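Local coordinates for protein broad specificity aminotransferase (Leishmania mexicana, PDB 4WB0) that transfers amino groups with the help of pyridoxal 5'-phosphate, has broad substrate specificity, and probably accepts L-aspartate and 2-oxoglutarate, at residues D88-M93 against L309-N314; T333-V338 against I355-M360. All coordinates share one frame; numbering follows the deposited sequence.

Contact 1: D88-M93 against L309-N314; sequences DEAVKM and LILSNN
The carboxylate of E89 is the flat group of this contact, and one of its faces lies against the last turn of the other helix, at S312. S312 CA is 3.9 Å from E89 CD, and S312 CB comes to 3.5 Å from E89 OE1. No direct hydrogen bond joins the two residues. A water instead donates to E89 OE1 at 2.8 Å and makes a weak, 3.2 Å bond with S312 OG, which suits two polar residues at the partly exposed side of the interface.

The motif is a helix-helix packing in a class I aminotransferase of the pyridoxal-phosphate fold type I: helix 84-95 is met by the end of helix 301-312. The backbones are nearest at E89 and L311, with 6.3 Å between their CA atoms. Here E89 acts partly as a hydrocarbon, its CB resting 3.8 Å from L311 CB. The chain then bends at chi2 (-74°), which turns the carboxylate along the helix end toward S312.

L311 is the main apolar side chain of this pairing. Its two methyl branches divide the work: CD1 lies 4.0 Å from A90 N, beside the backbone, while CD2 reaches toward M93. Alanine suits position 90, since its short side chain lets the leucine come close to the helix backbone; beyond it A90 touches F257. W320 of helix 314-344 packs on both L311 and M93, extending the apolar layer. N313, after the helix, is the N-cap of that next helix, its OD1 accepting from L316 N. M93 runs out with CG anti to its backbone N (chi1 -179°), crosses the leucine side chain at about a right angle, and sets SD 3.8 Å from L311 CD2.

Contact 2: T333-V338 against I355-M360; sequences TMRRTV and INQIGM
R335 and the chain at 357-359 meet through one directed hydrogen bond. R335 NH2 donates to G359 O at 2.9 Å with an N-H...O angle of 144°. That oxygen lies near the guanidinium plane, yet the nitrogen stands 67° out of the carbonyl plane. Glycine suits position 359 because, at its positive phi (90°), a CB would press on the preceding carbonyl oxygen. The extended chain from CG to NE carries the guanidinium far enough to meet further carbonyls: F361 O also accepts from NH2, and V354 O from NH1.

Over one face of the guanidinium sits Q357 O, 3.2 Å above the plane and over its centre; this is an electrostatic contact, not a hydrogen bond. The Q357 amide plane stands nearly perpendicular to the guanidinium, and its OE1 takes S362 OG and F363 N.

Van der Waals contact comes mainly from I355, whose CG2 lies 3.6 Å from R335 O and 4.1 Å from R335 CB; at the end of helix 352-356, it rests against the backbone of helix 314-344.

A buried positive charge surrounded by backbone carbonyls is thus probably stabilised by their dipoles, and it ties the loop leading into strand 361-363 to the long helix.

Both contacts touch helix 314-344: its W320 packs on L311 and M93 of contact 1, and its residues 333-338 form one side of contact 2. They are nevertheless separate, with centres 29 Å apart and nearest atoms about 14 Å apart. Contact 1 is the more buried, two helices distant in sequence joined by L311, A90 and M93 together with the aliphatic part of E89, with a water-mediated bridge at the margin and no direct hydrogen bond. Contact 2, partly buried, joins elements close in sequence. Here the helix pair meets mainly by apolar side chains, and the helix-to-turn contact by an arginine and backbone oxygens.

Contact 1: D88-M93 against L309-N314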
loop_
_atom_site.group_PDB
_atom_site.type_symbol
_atom_site.label_atom_id
_atom_site.label_comp_id
_atom_site.label_asym_id
_atom_site.label_seq_id
_atom_site.Cartn_x
_atom_site.Cartn_y
_atom_site.Cartn_z
ATOM N N ASP A 88 -1.387 -18.386 1.963
ATOM C CA ASP A 88 -1.794 -19.767 1.764
ATOM C C ASP A 88 -3.209 -20.049 2.223
ATOM O O ASP A 88 -3.959 -20.743 1.532
ATOM C CB ASP A 88 -0.818 -20.736 2.481
ATOM C CG ASP A 88 0.595 -20.757 1.826
ATOM O OD1 ASP A 88 0.793 -20.205 0.702
ATOM O OD2 ASP A 88 1.513 -21.332 2.445
ATOM N N GLU A 89 -3.568 -19.629 3.434
ATOM C CA GLU A 89 -4.919 -19.845 3.896
ATOM C C GLU A 89 -5.955 -19.093 3.037
ATOM O O GLU A 89 -7.065 -19.560 2.828
ATOM C CB GLU A 89 -5.034 -19.400 5.347
ATOM C CG GLU A 89 -4.260 -20.311 6.317
ATOM C CD GLU A 89 -4.899 -21.684 6.583
ATOM O OE1 GLU A 89 -4.262 -22.464 7.357
ATOM O OE2 GLU A 89 -6.004 -22.017 6.061
ATOM N N ALA A 90 -5.623 -17.889 2.610
ATOM C CA ALA A 90 -6.541 -17.075 1.859
ATOM C C ALA A 90 -6.847 -17.672 0.484
ATOM O O ALA A 90 -8.023 -17.688 0.055
ATOM C CB ALA A 90 -6.001 -15.667 1.740
ATOM N N VAL A 91 -5.834 -18.219 -0.161
ATOM C CA VAL A 91 -6.022 -18.832 -1.467
ATOM C C VAL A 91 -6.820 -20.145 -1.295
ATOM O O VAL A 91 -7.670 -20.520 -2.108
ATOM C CB VAL A 91 -4.667 -19.086 -2.110
ATOM C CG1 VAL A 91 -4.827 -19.990 -3.295
ATOM C CG2 VAL A 91 -4.012 -17.767 -2.488
ATOM N N LYS A 92 -6.549 -20.829 -0.198
ATOM C CA LYS A 92 -7.290 -22.033 0.098
ATOM C C LYS A 92 -8.764 -21.749 0.352
ATOM O O LYS A 92 -9.613 -22.575 0.027
ATOM C CB LYS A 92 -6.669 -22.771 1.299
ATOM C CG LYS A 92 -5.617 -23.785 0.848
ATOM C CD LYS A 92 -4.445 -23.950 1.833
ATOM C CE LYS A 92 -4.903 -24.491 3.174
ATOM N NZ LYS A 92 -3.731 -24.812 4.063
ATOM N N MET A 93 -9.075 -20.616 0.955
ATOM C CA MET A 93 -10.487 -20.250 1.213
ATOM C C MET A 93 -11.282 -20.092 -0.090
ATOM O O MET A 93 -12.434 -20.499 -0.182
ATOM C CB MET A 93 -10.577 -18.930 2.007
ATOM C CG MET A 93 -12.028 -18.459 2.357
ATOM S SD MET A 93 -12.011 -16.825 3.155
ATOM C CE MET A 93 -11.726 -15.799 1.737
ATOM N N LEU A 309 -4.917 -16.050 11.698
ATOM C CA LEU A 309 -5.367 -16.777 12.883
ATOM C C LEU A 309 -6.813 -17.255 12.752
ATOM O O LEU A 309 -7.172 -18.334 13.191
ATOM C CB LEU A 309 -5.200 -15.913 14.128
ATOM C CG LEU A 309 -3.763 -15.500 14.434
ATOM C CD1 LEU A 309 -3.877 -14.724 15.718
ATOM C CD2 LEU A 309 -2.853 -16.717 14.611
ATOM N N ILE A 310 -7.649 -16.410 12.165
ATOM C CA ILE A 310 -9.046 -16.711 12.028
ATOM C C ILE A 310 -9.255 -17.799 10.962
ATOM O O ILE A 310 -10.041 -18.706 11.174
ATOM C CB ILE A 310 -9.822 -15.455 11.669
ATOM C CG1 ILE A 310 -9.792 -14.489 12.883
ATOM C CG2 ILE A 310 -11.239 -15.793 11.309
ATOM C CD1 ILE A 310 -10.179 -13.057 12.527
ATOM N N LEU A 311 -8.519 -17.747 9.852
ATOM C CA LEU A 311 -8.645 -18.784 8.820
ATOM C C LEU A 311 -8.100 -20.113 9.271
ATOM O O LEU A 311 -8.638 -21.174 8.953
ATOM C CB LEU A 311 -7.919 -18.344 7.546
ATOM C CG LEU A 311 -8.548 -17.136 6.849
ATOM C CD1 LEU A 311 -7.531 -16.477 5.880
ATOM C CD2 LEU A 311 -9.748 -17.585 6.131
ATOM N N SER A 312 -7.012 -20.059 10.009
ATOM C CA SER A 312 -6.242 -21.269 10.272
ATOM C C SER A 312 -6.760 -22.051 11.479
ATOM O O SER A 312 -6.777 -23.278 11.457
ATOM C CB SER A 312 -4.746 -20.905 10.456
ATOM O OG SER A 312 -4.012 -22.009 11.011
ATOM N N ASN A 313 -7.195 -21.375 12.535
ATOM C CA ASN A 313 -7.611 -22.104 13.719
ATOM C C ASN A 313 -8.993 -22.694 13.559
ATOM O O ASN A 313 -9.888 -22.038 13.122
ATOM C CB ASN A 313 -7.583 -21.211 14.946
ATOM C CG ASN A 313 -8.010 -21.940 16.154
ATOM O OD1 ASN A 313 -9.173 -21.910 16.529
ATOM N ND2 ASN A 313 -7.069 -22.684 16.762
ATOM N N ASN A 314 -9.182 -23.963 13.881
ATOM C CA ASN A 314 -10.449 -24.559 13.514
ATOM C C ASN A 314 -11.643 -23.982 14.266
ATOM O O ASN A 314 -12.722 -23.869 13.685
ATOM C CB ASN A 314 -10.402 -26.076 13.683
ATOM C CG ASN A 314 -10.416 -26.786 12.343
ATOM O OD1 ASN A 314 -11.363 -27.509 12.034
ATOM N ND2 ASN A 314 -9.391 -26.537 11.509
HETATM O O HOH W 1 -1.826 -21.916 8.621
#

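Contact 2: T333-V338 against I355-M360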
loop_
_atom_site.group_PDB
_atom_site.type_symbol
_atom_site.label_atom_id
_atom_site.label_comp_id
_atom_site.label_asym_id
_atom_site.label_seq_id
_atom_site.Cartn_x
_atom_site.Cartn_y
_atom_site.Cartn_z
ATOM N N THR A 333 -33.078 -10.072 6.035
ATOM C CA THR A 333 -34.180 -9.520 6.841
ATOM C C THR A 333 -34.444 -8.059 6.460
ATOM O O THR A 333 -35.580 -7.649 6.356
ATOM C CB THR A 333 -33.891 -9.604 8.344
ATOM O OG1 THR A 333 -33.609 -10.951 8.694
ATOM C CG2 THR A 333 -35.088 -9.199 9.133
ATOM N N MET A 334 -33.389 -7.280 6.241
ATOM C CA MET A 334 -33.565 -5.888 5.853
ATOM C C MET A 334 -34.218 -5.819 4.470
ATOM O O MET A 334 -35.122 -5.031 4.271
ATOM C CB MET A 334 -32.226 -5.154 5.864
ATOM C CG MET A 334 -31.704 -4.894 7.308
ATOM S SD MET A 334 -32.782 -3.831 8.325
ATOM C CE MET A 334 -33.682 -5.092 9.286
ATOM N N ARG A 335 -33.760 -6.627 3.522
ATOM C CA ARG A 335 -34.412 -6.686 2.206
ATOM C C ARG A 335 -35.896 -6.977 2.338
ATOM O O ARG A 335 -36.701 -6.372 1.662
ATOM C CB ARG A 335 -33.798 -7.758 1.311
ATOM C CG ARG A 335 -32.382 -7.510 0.922
ATOM C CD ARG A 335 -31.919 -8.609 -0.015
ATOM N NE ARG A 335 -30.520 -8.449 -0.323
ATOM C CZ ARG A 335 -30.030 -7.580 -1.201
ATOM N NH1 ARG A 335 -30.817 -6.774 -1.874
ATOM N NH2 ARG A 335 -28.729 -7.529 -1.398
ATOM N N ARG A 336 -36.231 -7.936 3.184
ATOM C CA ARG A 336 -37.624 -8.347 3.319
ATOM C C ARG A 336 -38.428 -7.222 3.967
ATOM O O ARG A 336 -39.583 -6.991 3.613
ATOM C CB ARG A 336 -37.719 -9.641 4.135
ATOM C CG ARG A 336 -39.127 -10.062 4.556
ATOM C CD ARG A 336 -40.069 -10.178 3.386
ATOM N NE ARG A 336 -39.650 -11.158 2.398
ATOM C CZ ARG A 336 -40.450 -11.594 1.425
ATOM N NH1 ARG A 336 -41.698 -11.146 1.333
ATOM N NH2 ARG A 336 -40.005 -12.478 0.554
ATOM N N THR A 337 -37.818 -6.519 4.929
ATOM C CA THR A 337 -38.509 -5.402 5.562
ATOM C C THR A 337 -38.841 -4.281 4.546
ATOM O O THR A 337 -39.948 -3.738 4.548
ATOM C CB THR A 337 -37.661 -4.822 6.686
ATOM O OG1 THR A 337 -37.387 -5.849 7.659
ATOM C CG2 THR A 337 -38.390 -3.650 7.335
ATOM N N VAL A 338 -37.855 -3.903 3.716
ATOM C CA VAL A 338 -38.064 -2.848 2.701
ATOM C C VAL A 338 -39.132 -3.296 1.689
ATOM O O VAL A 338 -40.055 -2.544 1.382
ATOM C CB VAL A 338 -36.742 -2.512 1.950
ATOM C CG1 VAL A 338 -36.997 -1.538 0.836
ATOM C CG2 VAL A 338 -35.711 -1.930 2.909
ATOM N N ILE A 355 -35.634 -8.146 -3.004
ATOM C CA ILE A 355 -35.431 -9.421 -2.307
ATOM C C ILE A 355 -34.740 -10.482 -3.154
ATOM O O ILE A 355 -34.177 -11.408 -2.593
ATOM C CB ILE A 355 -36.731 -10.022 -1.760
ATOM C CG1 ILE A 355 -37.821 -10.057 -2.818
ATOM C CG2 ILE A 355 -37.213 -9.221 -0.527
ATOM C CD1 ILE A 355 -39.080 -10.750 -2.332
ATOM N N ASN A 356 -34.675 -10.317 -4.467
ATOM C CA ASN A 356 -33.984 -11.312 -5.290
ATOM C C ASN A 356 -32.508 -11.034 -5.475
ATOM O O ASN A 356 -31.735 -11.930 -5.756
ATOM C CB ASN A 356 -34.687 -11.415 -6.644
ATOM C CG ASN A 356 -36.048 -12.076 -6.519
ATOM O OD1 ASN A 356 -36.287 -12.827 -5.571
ATOM N ND2 ASN A 356 -36.946 -11.778 -7.442
ATOM N N GLN A 357 -32.118 -9.781 -5.331
ATOM C CA GLN A 357 -30.713 -9.396 -5.397
ATOM C C GLN A 357 -29.973 -9.938 -4.146
ATOM O O GLN A 357 -30.604 -10.189 -3.141
ATOM C CB GLN A 357 -30.581 -7.869 -5.514
ATOM C CG GLN A 357 -30.962 -7.340 -6.969
ATOM C CD GLN A 357 -31.179 -5.852 -7.053
ATOM O OE1 GLN A 357 -31.027 -5.170 -6.066
ATOM N NE2 GLN A 357 -31.570 -5.340 -8.247
ATOM N N ILE A 358 -28.657 -10.152 -4.249
ATOM C CA ILE A 358 -27.866 -10.717 -3.142
ATOM C C ILE A 358 -26.670 -9.813 -2.951
ATOM O O ILE A 358 -26.497 -8.854 -3.707
ATOM C CB ILE A 358 -27.493 -12.186 -3.405
ATOM C CG1 ILE A 358 -26.949 -12.394 -4.813
ATOM C CG2 ILE A 358 -28.749 -13.060 -3.312
ATOM C CD1 ILE A 358 -25.604 -11.831 -5.026
ATOM N N GLY A 359 -25.864 -10.053 -1.929
ATOM C CA GLY A 359 -24.809 -9.112 -1.591
ATOM C C GLY A 359 -25.277 -8.074 -0.620
ATOM O O GLY A 359 -26.287 -8.264 0.049
ATOM N N MET A 360 -24.511 -6.992 -0.506
ATOM C CA MET A 360 -24.765 -5.959 0.439
ATOM C C MET A 360 -25.682 -4.881 -0.092
ATOM O O MET A 360 -26.250 -4.116 0.675
ATOM C CB MET A 360 -23.453 -5.295 0.865
ATOM C CG MET A 360 -22.513 -6.220 1.604
ATOM S SD MET A 360 -21.029 -5.352 2.155
ATOM C CE MET A 360 -21.731 -3.905 2.762
#